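DUF5638 domain-containing protein (Legionella pneumophila subsp. pneumophila, PDB 5L1A) is of unknown function; the present piece is the all-helical N-terminal DUF5638 region of a longer, probably membrane-anchored protein. Local coordinates at residues K43-S48 with V63-N68; K85-I90 with I102-F107; D19-Q24 with N68-V73. One frame throughout, in Å; residues are numbered along the deposited sequence.

From the N terminus, helix 8-25 leads into helix 33-51, which pairs with helix 56-77 in contact 1; the link between them is short, so the pair forms a hairpin of helices. Contact 3 brings 68-73, further along helix 56-77, against 19-24 on the first helix, and the loop it closes contains all of contact 1. The two segments of helix 56-77 overlap at Asn68. Contact 2 comes later and in series: helix 97-110 turns back on helix 83-90. The three still meet in one core, where Tyr46 touches Ile103, Phe69 packs on Phe106 and Phe107, and Leu72 on Phe107, so that helix 56-77 joins the early helices to the C-terminal pair.

Contact 1 (K43-S48 with V63-N68); sequences KYFYNS and VEEYEN. With I3C (5-amino-2,4,6-triiodobenzene-1,3-dicarboxylic acid), chain E; I3C (5-amino-2,4,6-triiodobenzene-1,3-dicarboxylic acid), chain B.
Tyr46 lays its ring over that of Tyr66 in an offset stack, centroids 4.4 Å apart and planes only 7° from parallel. The pair joins the two arms of an antiparallel helical hairpin, helix 33-51 against helix 56-77, whose short segments here have axes 10.0 Å apart. Tyr46 CB sits over the Tyr66 face, 3.6 Å from the ring centroid, a CH-pi contact, and in return Tyr66 CA lies over the Tyr46 face that is turned to it. The far face of Tyr46 is taken by Phe45 CD2, so this ring is sandwiched. Glu65 comes to its edge: CG anti to the backbone N (chi1 -176°) and an extended chain beyond it carry the carboxylate out there, CD 3.7 Å from Tyr46 CE1. The carboxylate and ring planes are almost perpendicular. At the other end of the stack, the aliphatic part of Lys43 passes the phenol oxygen of Tyr66, which is hydrogen-bonded to Asp19 of helix 8-25, while Lys43 NZ goes on to Asn23. On the ligand side, the amino group N13 of the chain E triiodo compound gives a hydrogen bond to Glu65 OE1 at 3.1 Å.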
loop_
_atom_site.group_PDB
_atom_site.type_symbol
_atom_site.label_atom_id
_atom_site.label_comp_id
_atom_site.label_asym_id
_atom_site.label_seq_id
_atom_site.Cartn_x
_atom_site.Cartn_y
_atom_site.Cartn_z
ATOM N N LYS A 43 2.706 4.286 -3.441
ATOM C CA LYS A 43 3.689 4.399 -2.371
ATOM C C LYS A 43 3.591 5.742 -1.666
ATOM O O LYS A 43 3.779 5.818 -0.448
ATOM C CB LYS A 43 5.097 4.171 -2.921
ATOM C CG LYS A 43 5.248 2.818 -3.591
ATOM C CD LYS A 43 6.665 2.292 -3.504
ATOM C CE LYS A 43 7.617 3.114 -4.336
ATOM N NZ LYS A 43 8.993 2.557 -4.251
ATOM N N TYR A 44 3.283 6.804 -2.408
ATOM C CA TYR A 44 3.040 8.095 -1.779
ATOM C C TYR A 44 1.827 8.047 -0.857
ATOM O O TYR A 44 1.839 8.671 0.209
ATOM C CB TYR A 44 2.867 9.165 -2.854
ATOM C CG TYR A 44 2.470 10.524 -2.333
ATOM C CD1 TYR A 44 3.424 11.411 -1.847
ATOM C CD2 TYR A 44 1.142 10.926 -2.338
ATOM C CE1 TYR A 44 3.061 12.657 -1.372
ATOM C CE2 TYR A 44 0.771 12.163 -1.868
ATOM C CZ TYR A 44 1.732 13.026 -1.385
ATOM O OH TYR A 44 1.356 14.265 -0.920
ATOM N N PHE A 45 0.787 7.299 -1.237
ATOM C CA PHE A 45 -0.426 7.228 -0.423
ATOM C C PHE A 45 -0.148 6.631 0.955
ATOM O O PHE A 45 -0.593 7.168 1.975
ATOM C CB PHE A 45 -1.499 6.417 -1.154
ATOM C CG PHE A 45 -2.697 6.092 -0.307
ATOM C CD1 PHE A 45 -3.700 7.022 -0.118
ATOM C CD2 PHE A 45 -2.823 4.850 0.298
ATOM C CE1 PHE A 45 -4.801 6.725 0.662
ATOM C CE2 PHE A 45 -3.925 4.550 1.080
ATOM C CZ PHE A 45 -4.912 5.488 1.260
ATOM N N TYR A 46 0.577 5.515 1.008
ATOM C CA TYR A 46 0.778 4.849 2.289
ATOM C C TYR A 46 1.854 5.535 3.120
ATOM O O TYR A 46 1.703 5.675 4.338
ATOM C CB TYR A 46 1.122 3.377 2.072
ATOM C CG TYR A 46 -0.047 2.564 1.585
ATOM C CD1 TYR A 46 -1.068 2.198 2.449
ATOM C CD2 TYR A 46 -0.135 2.167 0.261
ATOM C CE1 TYR A 46 -2.147 1.452 2.007
ATOM C CE2 TYR A 46 -1.206 1.419 -0.194
ATOM C CZ TYR A 46 -2.209 1.064 0.683
ATOM O OH TYR A 46 -3.280 0.324 0.233
ATOM N N ASN A 47 2.941 5.969 2.482
ATOM C CA ASN A 47 3.984 6.683 3.210
ATOM C C ASN A 47 3.469 8.001 3.779
ATOM O O ASN A 47 3.742 8.324 4.940
ATOM C CB ASN A 47 5.192 6.911 2.302
ATOM C CG ASN A 47 6.110 5.700 2.243
ATOM O OD1 ASN A 47 6.997 5.544 3.079
ATOM N ND2 ASN A 47 5.897 4.835 1.256
ATOM N N SER A 48 2.715 8.772 2.985
ATOM C CA SER A 48 2.163 10.023 3.498
ATOM C C SER A 48 1.161 9.778 4.612
ATOM O O SER A 48 1.071 10.578 5.549
ATOM C CB SER A 48 1.495 10.825 2.380
ATOM O OG SER A 48 2.412 11.151 1.351
ATOM N N VAL A 63 0.644 0.874 8.749
ATOM C CA VAL A 63 1.662 -0.096 8.356
ATOM C C VAL A 63 1.024 -1.450 8.066
ATOM O O VAL A 63 1.371 -2.119 7.085
ATOM C CB VAL A 63 2.752 -0.195 9.442
ATOM C CG1 VAL A 63 3.619 -1.426 9.223
ATOM C CG2 VAL A 63 3.608 1.062 9.446
ATOM N N GLU A 64 0.076 -1.872 8.906
ATOM C CA GLU A 64 -0.648 -3.111 8.641
ATOM C C GLU A 64 -1.462 -3.016 7.355
ATOM O O GLU A 64 -1.559 -3.991 6.603
ATOM C CB GLU A 64 -1.553 -3.454 9.824
ATOM C CG GLU A 64 -0.798 -3.896 11.062
ATOM C CD GLU A 64 -1.693 -4.022 12.281
ATOM O OE1 GLU A 64 -2.871 -3.615 12.208
ATOM O OE2 GLU A 64 -1.212 -4.528 13.316
ATOM N N GLU A 65 -2.057 -1.851 7.090
ATOM C CA GLU A 65 -2.857 -1.695 5.880
ATOM C C GLU A 65 -1.987 -1.783 4.632
ATOM O O GLU A 65 -2.390 -2.381 3.629
ATOM C CB GLU A 65 -3.614 -0.368 5.917
ATOM C CG GLU A 65 -4.548 -0.154 4.740
ATOM C CD GLU A 65 -4.877 1.309 4.521
ATOM O OE1 GLU A 65 -4.143 2.163 5.060
ATOM O OE2 GLU A 65 -5.862 1.605 3.810
ATOM N N TYR A 66 -0.794 -1.190 4.681
ATOM C CA TYR A 66 0.149 -1.300 3.573
ATOM C C TYR A 66 0.598 -2.745 3.377
ATOM O O TYR A 66 0.762 -3.207 2.240
ATOM C CB TYR A 66 1.348 -0.389 3.840
ATOM C CG TYR A 66 2.177 -0.016 2.634
ATOM C CD1 TYR A 66 1.812 -0.408 1.352
ATOM C CD2 TYR A 66 3.336 0.733 2.785
ATOM C CE1 TYR A 66 2.585 -0.058 0.253
ATOM C CE2 TYR A 66 4.111 1.087 1.700
ATOM C CZ TYR A 66 3.735 0.688 0.437
ATOM O OH TYR A 66 4.515 1.044 -0.640
ATOM N N GLU A 67 0.792 -3.475 4.475
ATOM C CA GLU A 67 1.240 -4.861 4.374
ATOM C C GLU A 67 0.172 -5.754 3.755
ATOM O O GLU A 67 0.484 -6.618 2.927
ATOM C CB GLU A 67 1.640 -5.378 5.754
ATOM C CG GLU A 67 2.933 -4.788 6.255
ATOM C CD GLU A 67 3.083 -4.903 7.752
ATOM O OE1 GLU A 67 2.078 -5.178 8.437
ATOM O OE2 GLU A 67 4.211 -4.716 8.243
ATOM N N ASN A 68 -1.089 -5.569 4.150
ATOM C CA ASN A 68 -2.172 -6.327 3.531
ATOM C C ASN A 68 -2.295 -5.993 2.051
ATOM O O ASN A 68 -2.570 -6.876 1.230
ATOM C CB ASN A 68 -3.495 -6.052 4.250
ATOM C CG ASN A 68 -3.511 -6.583 5.671
ATOM O OD1 ASN A 68 -2.922 -7.623 5.966
ATOM N ND2 ASN A 68 -4.191 -5.867 6.560
HETATM I I3 I3C E . -5.572 2.999 7.750
HETATM I I2 I3C E . -4.958 8.185 4.266
HETATM I I1 I3C E . -9.737 7.501 8.061
HETATM O O8 I3C E . -8.062 4.844 9.906
HETATM O O9 I3C E . -9.100 3.800 8.291
HETATM C C10 I3C E . -7.708 8.890 5.796
HETATM N N13 I3C E . -4.309 5.186 5.565
HETATM C C1 I3C E . -7.480 5.425 7.679
HETATM C C6 I3C E . -6.222 4.881 7.105
HETATM C C5 I3C E . -5.458 5.673 6.096
HETATM C C4 I3C E . -5.964 7.008 5.670
HETATM C C3 I3C E . -7.217 7.546 6.247
HETATM C C2 I3C E . -7.972 6.753 7.246
HETATM C C7 I3C E . -8.261 4.638 8.691
HETATM O O11 I3C E . -8.399 8.952 4.756
HETATM O O12 I3C E . -7.413 9.908 6.458
HETATM I I3 I3C B . -10.050 -4.633 10.900
HETATM I I2 I3C B . -8.487 -5.915 5.101
HETATM I I1 I3C B . -7.397 -0.324 7.383
HETATM O O8 I3C B . -7.838 -1.655 10.874
HETATM O O9 I3C B . -9.784 -0.954 10.150
HETATM C C10 I3C B . -7.471 -2.771 5.198
HETATM N N13 I3C B . -9.639 -6.273 8.103
HETATM C C1 I3C B . -8.712 -2.668 8.924
HETATM C C6 I3C B . -9.229 -4.046 9.081
HETATM C C5 I3C B . -9.168 -5.011 7.963
HETATM C C4 I3C B . -8.582 -4.575 6.682
HETATM C C3 I3C B . -8.061 -3.204 6.505
HETATM C C2 I3C B . -8.129 -2.255 7.631
HETATM C C7 I3C B . -8.783 -1.696 10.059
HETATM O O11 I3C B . -6.270 -3.022 4.971
HETATM O O12 I3C B . -8.201 -2.173 4.375
#

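Contact 2 (K85-I90 with I102-F107); sequences KAFETI and IIANFF. With I3C (5-amino-2,4,6-triiodobenzene-1,3-dicarboxylic acid), chain B; I3C (5-amino-2,4,6-triiodobenzene-1,3-dicarboxylic acid), chain D.
Ala86 presses its methyl into the face of Phe107, CB 3.7 Å from the ring centroid and 13° off the normal, so the small bump sits almost over the middle of the ring. One residue on, the roles are reversed: Phe87 supplies the flat surface and Ala104 the bump, its CB 3.5 Å from Phe87 CD1 and displaced toward the rim of the ring. Each helix thus gives one phenylalanine face and one alanine methyl. Small side chains opposite the rings let the backbones come near, with CA of Phe87 and CA of Ala104 5.6 Å apart. The segments run antiparallel, at 155°, as the last two helices of this all-helical fold, 83-90 and 97-110, joined by a short connection. Further along, Ile90 meets the edge of Phe107 through CG1, 4.3 Å from CE2. The CG1 branch of Ile90 lies between its own backbone N and carbonyl carbon (chi1 47°), and from there CD1 reaches Ile103 CG2 at 3.6 Å. Leu72 of helix 56-77 touches both Ile90 and Phe107. Toward the outside, Phe87 and Ala104 line a site for the chain D triiodo compound, whose iodine I3 lies 3.5 Å from Phe87 CZ. A second molecule, chain B, is met by Ile90 CG2, 3.4 Å from its carboxylate oxygen O12.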
loop_
_atom_site.group_PDB
_atom_site.type_symbol
_atom_site.label_atom_id
_atom_site.label_comp_id
_atom_site.label_asym_id
_atom_site.label_seq_id
_atom_site.Cartn_x
_atom_site.Cartn_y
_atom_site.Cartn_z
ATOM N N LYS A 85 -11.614 -9.784 -6.660
ATOM C CA LYS A 85 -11.422 -10.402 -5.351
ATOM C C LYS A 85 -10.551 -9.528 -4.458
ATOM O O LYS A 85 -10.859 -9.332 -3.277
ATOM C CB LYS A 85 -10.794 -11.788 -5.508
ATOM C CG LYS A 85 -11.704 -12.843 -6.112
ATOM C CD LYS A 85 -12.596 -13.471 -5.061
ATOM C CE LYS A 85 -13.384 -14.642 -5.628
ATOM N NZ LYS A 85 -14.325 -15.205 -4.617
ATOM N N ALA A 86 -9.469 -8.981 -5.013
ATOM C CA ALA A 86 -8.551 -8.168 -4.222
ATOM C C ALA A 86 -9.215 -6.890 -3.730
ATOM O O ALA A 86 -9.061 -6.517 -2.561
ATOM C CB ALA A 86 -7.309 -7.835 -5.044
ATOM N N PHE A 87 -9.942 -6.197 -4.609
ATOM C CA PHE A 87 -10.581 -4.949 -4.210
ATOM C C PHE A 87 -11.698 -5.185 -3.202
ATOM O O PHE A 87 -11.883 -4.370 -2.293
ATOM C CB PHE A 87 -11.119 -4.209 -5.436
ATOM C CG PHE A 87 -11.747 -2.883 -5.111
ATOM C CD1 PHE A 87 -10.999 -1.873 -4.518
ATOM C CD2 PHE A 87 -13.083 -2.646 -5.392
ATOM C CE1 PHE A 87 -11.571 -0.652 -4.214
ATOM C CE2 PHE A 87 -13.663 -1.426 -5.091
ATOM C CZ PHE A 87 -12.907 -0.430 -4.500
ATOM N N GLU A 88 -12.447 -6.281 -3.347
ATOM C CA GLU A 88 -13.461 -6.635 -2.356
ATOM C C GLU A 88 -12.870 -6.759 -0.958
ATOM O O GLU A 88 -13.553 -6.483 0.034
ATOM C CB GLU A 88 -14.130 -7.955 -2.734
ATOM C CG GLU A 88 -15.290 -7.862 -3.702
ATOM C CD GLU A 88 -15.950 -9.212 -3.901
ATOM O OE1 GLU A 88 -15.329 -10.228 -3.523
ATOM O OE2 GLU A 88 -17.085 -9.260 -4.422
ATOM N N THR A 89 -11.606 -7.180 -0.862
ATOM C CA THR A 89 -11.003 -7.463 0.435
ATOM C C THR A 89 -10.832 -6.206 1.279
ATOM O O THR A 89 -10.869 -6.286 2.512
ATOM C CB THR A 89 -9.649 -8.147 0.243
ATOM O OG1 THR A 89 -9.790 -9.240 -0.670
ATOM C CG2 THR A 89 -9.133 -8.678 1.563
ATOM N N ILE A 90 -10.647 -5.043 0.651
ATOM C CA ILE A 90 -10.274 -3.834 1.379
ATOM C C ILE A 90 -11.211 -2.664 1.125
ATOM O O ILE A 90 -10.997 -1.590 1.690
ATOM C CB ILE A 90 -8.816 -3.426 1.077
ATOM C CG1 ILE A 90 -8.527 -3.455 -0.427
ATOM C CG2 ILE A 90 -7.846 -4.343 1.812
ATOM C CD1 ILE A 90 -8.948 -2.208 -1.176
ATOM N N ILE A 102 -7.631 4.537 -6.735
ATOM C CA ILE A 102 -6.250 4.224 -7.086
ATOM C C ILE A 102 -5.903 2.788 -6.717
ATOM O O ILE A 102 -5.101 2.145 -7.404
ATOM C CB ILE A 102 -5.282 5.230 -6.430
ATOM C CG1 ILE A 102 -5.350 5.143 -4.905
ATOM C CG2 ILE A 102 -5.596 6.648 -6.888
ATOM C CD1 ILE A 102 -4.437 6.118 -4.198
ATOM N N ILE A 103 -6.497 2.253 -5.651
ATOM C CA ILE A 103 -6.176 0.890 -5.239
ATOM C C ILE A 103 -6.851 -0.125 -6.152
ATOM O O ILE A 103 -6.251 -1.143 -6.517
ATOM C CB ILE A 103 -6.562 0.674 -3.764
ATOM C CG1 ILE A 103 -5.633 1.472 -2.848
ATOM C CG2 ILE A 103 -6.509 -0.800 -3.410
ATOM C CD1 ILE A 103 -6.054 1.458 -1.391
ATOM N N ALA A 104 -8.102 0.130 -6.539
ATOM C CA ALA A 104 -8.774 -0.765 -7.476
ATOM C C ALA A 104 -8.106 -0.734 -8.842
ATOM O O ALA A 104 -7.938 -1.779 -9.482
ATOM C CB ALA A 104 -10.251 -0.395 -7.596
ATOM N N ASN A 105 -7.716 0.455 -9.307
ATOM C CA ASN A 105 -7.023 0.555 -10.588
ATOM C C ASN A 105 -5.688 -0.179 -10.551
ATOM O O ASN A 105 -5.308 -0.837 -11.526
ATOM C CB ASN A 105 -6.822 2.023 -10.966
ATOM C CG ASN A 105 -5.972 2.193 -12.214
ATOM O OD1 ASN A 105 -4.747 2.304 -12.136
ATOM N ND2 ASN A 105 -6.620 2.221 -13.374
ATOM N N PHE A 106 -4.963 -0.090 -9.432
ATOM C CA PHE A 106 -3.669 -0.761 -9.361
ATOM C C PHE A 106 -3.822 -2.280 -9.364
ATOM O O PHE A 106 -2.976 -2.982 -9.930
ATOM C CB PHE A 106 -2.890 -0.303 -8.127
ATOM C CG PHE A 106 -1.436 -0.709 -8.140
ATOM C CD1 PHE A 106 -0.505 0.020 -8.867
ATOM C CD2 PHE A 106 -1.004 -1.816 -7.425
ATOM C CE1 PHE A 106 0.830 -0.349 -8.883
ATOM C CE2 PHE A 106 0.331 -2.195 -7.434
ATOM C CZ PHE A 106 1.250 -1.460 -8.164
ATOM N N PHE A 107 -4.892 -2.803 -8.762
ATOM C CA PHE A 107 -5.130 -4.243 -8.817
ATOM C C PHE A 107 -5.402 -4.709 -10.240
ATOM O O PHE A 107 -4.851 -5.724 -10.683
ATOM C CB PHE A 107 -6.295 -4.623 -7.905
ATOM C CG PHE A 107 -5.945 -4.608 -6.456
ATOM C CD1 PHE A 107 -4.660 -4.913 -6.047
ATOM C CD2 PHE A 107 -6.890 -4.282 -5.502
ATOM C CE1 PHE A 107 -4.322 -4.899 -4.708
ATOM C CE2 PHE A 107 -6.562 -4.267 -4.158
ATOM C CZ PHE A 107 -5.275 -4.576 -3.760
HETATM I I3 I3C B . -10.050 -4.633 10.900
HETATM I I2 I3C B . -8.487 -5.915 5.101
HETATM I I1 I3C B . -7.397 -0.324 7.383
HETATM O O8 I3C B . -7.838 -1.655 10.874
HETATM O O9 I3C B . -9.784 -0.954 10.150
HETATM C C10 I3C B . -7.471 -2.771 5.198
HETATM N N13 I3C B . -9.639 -6.273 8.103
HETATM C C1 I3C B . -8.712 -2.668 8.924
HETATM C C6 I3C B . -9.229 -4.046 9.081
HETATM C C5 I3C B . -9.168 -5.011 7.963
HETATM C C4 I3C B . -8.582 -4.575 6.682
HETATM C C3 I3C B . -8.061 -3.204 6.505
HETATM C C2 I3C B . -8.129 -2.255 7.631
HETATM C C7 I3C B . -8.783 -1.696 10.059
HETATM O O11 I3C B . -6.270 -3.022 4.971
HETATM O O12 I3C B . -8.201 -2.173 4.375
HETATM I I3 I3C D . -13.156 1.863 -7.070
HETATM I I2 I3C D . -15.730 5.860 -10.967
HETATM I I1 I3C D . -18.503 4.443 -5.572
HETATM O O8 I3C D . -15.407 3.134 -4.288
HETATM O O9 I3C D . -16.236 1.377 -5.302
HETATM C C10 I3C D . -18.054 5.928 -8.544
HETATM N N13 I3C D . -13.642 3.737 -9.687
HETATM C C1 I3C D . -15.824 3.318 -6.605
HETATM C C6 I3C D . -14.705 3.157 -7.554
HETATM C C5 I3C D . -14.679 3.901 -8.831
HETATM C C4 I3C D . -15.793 4.821 -9.159
HETATM C C3 I3C D . -16.929 4.990 -8.214
HETATM C C2 I3C D . -16.934 4.237 -6.932
HETATM C C7 I3C D . -15.824 2.557 -5.315
HETATM O O11 I3C D . -19.205 5.470 -8.690
HETATM O O12 I3C D . -17.803 7.143 -8.673
#

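Contact 3 (D19-Q24 with N68-V73); sequences DTQLNQ and NFISLV
Phe69 is the first residue of 68-73 to meet helix 8-25: Leu22 CD1 comes to the edge of its ring, near the ring plane, at 4.3 Å from CE2. Ile70 follows and carries most of this segment's share of the contact, the two helices running side by side in nearly the same direction, their segments 12° apart in this helical bundle. The two branches of Ile70 part company. CG1 stands anti to the carbonyl carbon (chi1 -68°), and the second torsion swings CD1 onto the branch point of Leu22, 3.5 Å from CG, with CD1 and CD2 of Leu22 each 4.1 Å from the same methyl. CG2 instead meets the aliphatic stem of Gln21, 3.6 Å from its CG; the Gln21 chain bends at chi2 (62°), carrying its amide away from the interface. One turn after Phe69 the touch is lighter: Val73 CG1 lies 4.3 Å from Leu22 CD2, while Val73 CG2 lies over a face of the Phe69 ring. The side chains meet here through carbon atoms, Gln21 included. Helix 33-51 borders the interface through Leu39 and Lys43, which touch Leu22, and through Ile42 on Phe69; from helix 97-110, Phe106, Phe107 and Cys110 pack on Val73.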
loop_
_atom_site.group_PDB
_atom_site.type_symbol
_atom_site.label_atom_id
_atom_site.label_comp_id
_atom_site.label_asym_id
_atom_site.label_seq_id
_atom_site.Cartn_x
_atom_site.Cartn_y
_atom_site.Cartn_z
ATOM N N ASP A 19 7.766 -0.893 0.515
ATOM C CA ASP A 19 8.223 -0.159 -0.665
ATOM C C ASP A 19 9.220 -0.980 -1.475
ATOM O O ASP A 19 9.199 -0.953 -2.711
ATOM C CB ASP A 19 8.851 1.175 -0.252
ATOM C CG ASP A 19 7.833 2.170 0.276
ATOM O OD1 ASP A 19 6.631 2.029 -0.031
ATOM O OD2 ASP A 19 8.239 3.104 0.996
ATOM N N THR A 20 10.113 -1.700 -0.793
ATOM C CA THR A 20 11.075 -2.551 -1.487
ATOM C C THR A 20 10.383 -3.739 -2.137
ATOM O O THR A 20 10.728 -4.128 -3.260
ATOM C CB THR A 20 12.147 -3.031 -0.508
ATOM O OG1 THR A 20 12.780 -1.898 0.093
ATOM C CG2 THR A 20 13.194 -3.883 -1.216
ATOM N N GLN A 21 9.414 -4.336 -1.440
ATOM C CA GLN A 21 8.686 -5.468 -2.001
ATOM C C GLN A 21 7.917 -5.075 -3.256
ATOM O O GLN A 21 7.807 -5.879 -4.189
ATOM C CB GLN A 21 7.737 -6.048 -0.955
ATOM C CG GLN A 21 7.021 -7.301 -1.405
ATOM C CD GLN A 21 7.978 -8.430 -1.705
ATOM O OE1 GLN A 21 8.512 -9.062 -0.796
ATOM N NE2 GLN A 21 8.212 -8.684 -2.987
ATOM N N LEU A 22 7.387 -3.851 -3.302
ATOM C CA LEU A 22 6.708 -3.390 -4.506
ATOM C C LEU A 22 7.680 -3.273 -5.670
ATOM O O LEU A 22 7.368 -3.699 -6.788
ATOM C CB LEU A 22 6.017 -2.052 -4.245
ATOM C CG LEU A 22 4.512 -2.085 -3.977
ATOM C CD1 LEU A 22 3.963 -0.676 -3.815
ATOM C CD2 LEU A 22 3.766 -2.833 -5.078
ATOM N N ASN A 23 8.864 -2.701 -5.428
ATOM C CA ASN A 23 9.859 -2.590 -6.492
ATOM C C ASN A 23 10.262 -3.963 -7.014
ATOM O O ASN A 23 10.386 -4.160 -8.228
ATOM C CB ASN A 23 11.092 -1.831 -5.997
ATOM C CG ASN A 23 10.781 -0.403 -5.599
ATOM O OD1 ASN A 23 9.710 0.122 -5.903
ATOM N ND2 ASN A 23 11.724 0.238 -4.920
ATOM N N GLN A 24 10.464 -4.927 -6.112
ATOM C CA GLN A 24 10.912 -6.251 -6.533
ATOM C C GLN A 24 9.831 -6.994 -7.309
ATOM O O GLN A 24 10.151 -7.838 -8.152
ATOM C CB GLN A 24 11.362 -7.064 -5.319
ATOM C CG GLN A 24 12.607 -6.515 -4.642
ATOM C CD GLN A 24 12.990 -7.298 -3.403
ATOM O OE1 GLN A 24 12.161 -7.992 -2.813
ATOM N NE2 GLN A 24 14.253 -7.195 -3.003
ATOM N N ASN A 68 -1.089 -5.569 4.150
ATOM C CA ASN A 68 -2.172 -6.327 3.531
ATOM C C ASN A 68 -2.295 -5.993 2.051
ATOM O O ASN A 68 -2.570 -6.876 1.230
ATOM C CB ASN A 68 -3.495 -6.052 4.250
ATOM C CG ASN A 68 -3.511 -6.583 5.671
ATOM O OD1 ASN A 68 -2.922 -7.623 5.966
ATOM N ND2 ASN A 68 -4.191 -5.867 6.560
ATOM N N PHE A 69 -2.094 -4.723 1.690
ATOM C CA PHE A 69 -2.114 -4.346 0.280
ATOM C C PHE A 69 -1.017 -5.064 -0.496
ATOM O O PHE A 69 -1.242 -5.520 -1.623
ATOM C CB PHE A 69 -1.971 -2.829 0.138
ATOM C CG PHE A 69 -1.693 -2.370 -1.268
ATOM C CD1 PHE A 69 -2.724 -2.215 -2.181
ATOM C CD2 PHE A 69 -0.396 -2.082 -1.676
ATOM C CE1 PHE A 69 -2.467 -1.788 -3.478
ATOM C CE2 PHE A 69 -0.135 -1.657 -2.969
ATOM C CZ PHE A 69 -1.173 -1.506 -3.868
ATOM N N ILE A 70 0.178 -5.172 0.090
ATOM C CA ILE A 70 1.279 -5.867 -0.572
ATOM C C ILE A 70 0.919 -7.328 -0.813
ATOM O O ILE A 70 1.183 -7.879 -1.888
ATOM C CB ILE A 70 2.570 -5.729 0.255
ATOM C CG1 ILE A 70 3.051 -4.281 0.244
ATOM C CG2 ILE A 70 3.653 -6.655 -0.272
ATOM C CD1 ILE A 70 3.250 -3.734 -1.141
ATOM N N SER A 71 0.304 -7.976 0.182
ATOM C CA SER A 71 -0.116 -9.364 0.015
ATOM C C SER A 71 -1.114 -9.507 -1.124
ATOM O O SER A 71 -1.054 -10.473 -1.893
ATOM C CB SER A 71 -0.717 -9.895 1.315
ATOM O OG SER A 71 0.273 -10.002 2.321
ATOM N N LEU A 72 -2.038 -8.554 -1.252
ATOM C CA LEU A 72 -3.029 -8.625 -2.321
ATOM C C LEU A 72 -2.385 -8.434 -3.689
ATOM O O LEU A 72 -2.764 -9.104 -4.656
ATOM C CB LEU A 72 -4.126 -7.588 -2.088
ATOM C CG LEU A 72 -4.966 -7.800 -0.828
ATOM C CD1 LEU A 72 -5.996 -6.695 -0.673
ATOM C CD2 LEU A 72 -5.639 -9.165 -0.857
ATOM N N VAL A 73 -1.407 -7.531 -3.789
ATOM C CA VAL A 73 -0.710 -7.328 -5.058
ATOM C C VAL A 73 -0.042 -8.617 -5.514
ATOM O O VAL A 73 -0.120 -8.990 -6.690
ATOM C CB VAL A 73 0.310 -6.179 -4.942
ATOM C CG1 VAL A 73 1.088 -6.039 -6.241
ATOM C CG2 VAL A 73 -0.389 -4.880 -4.601
#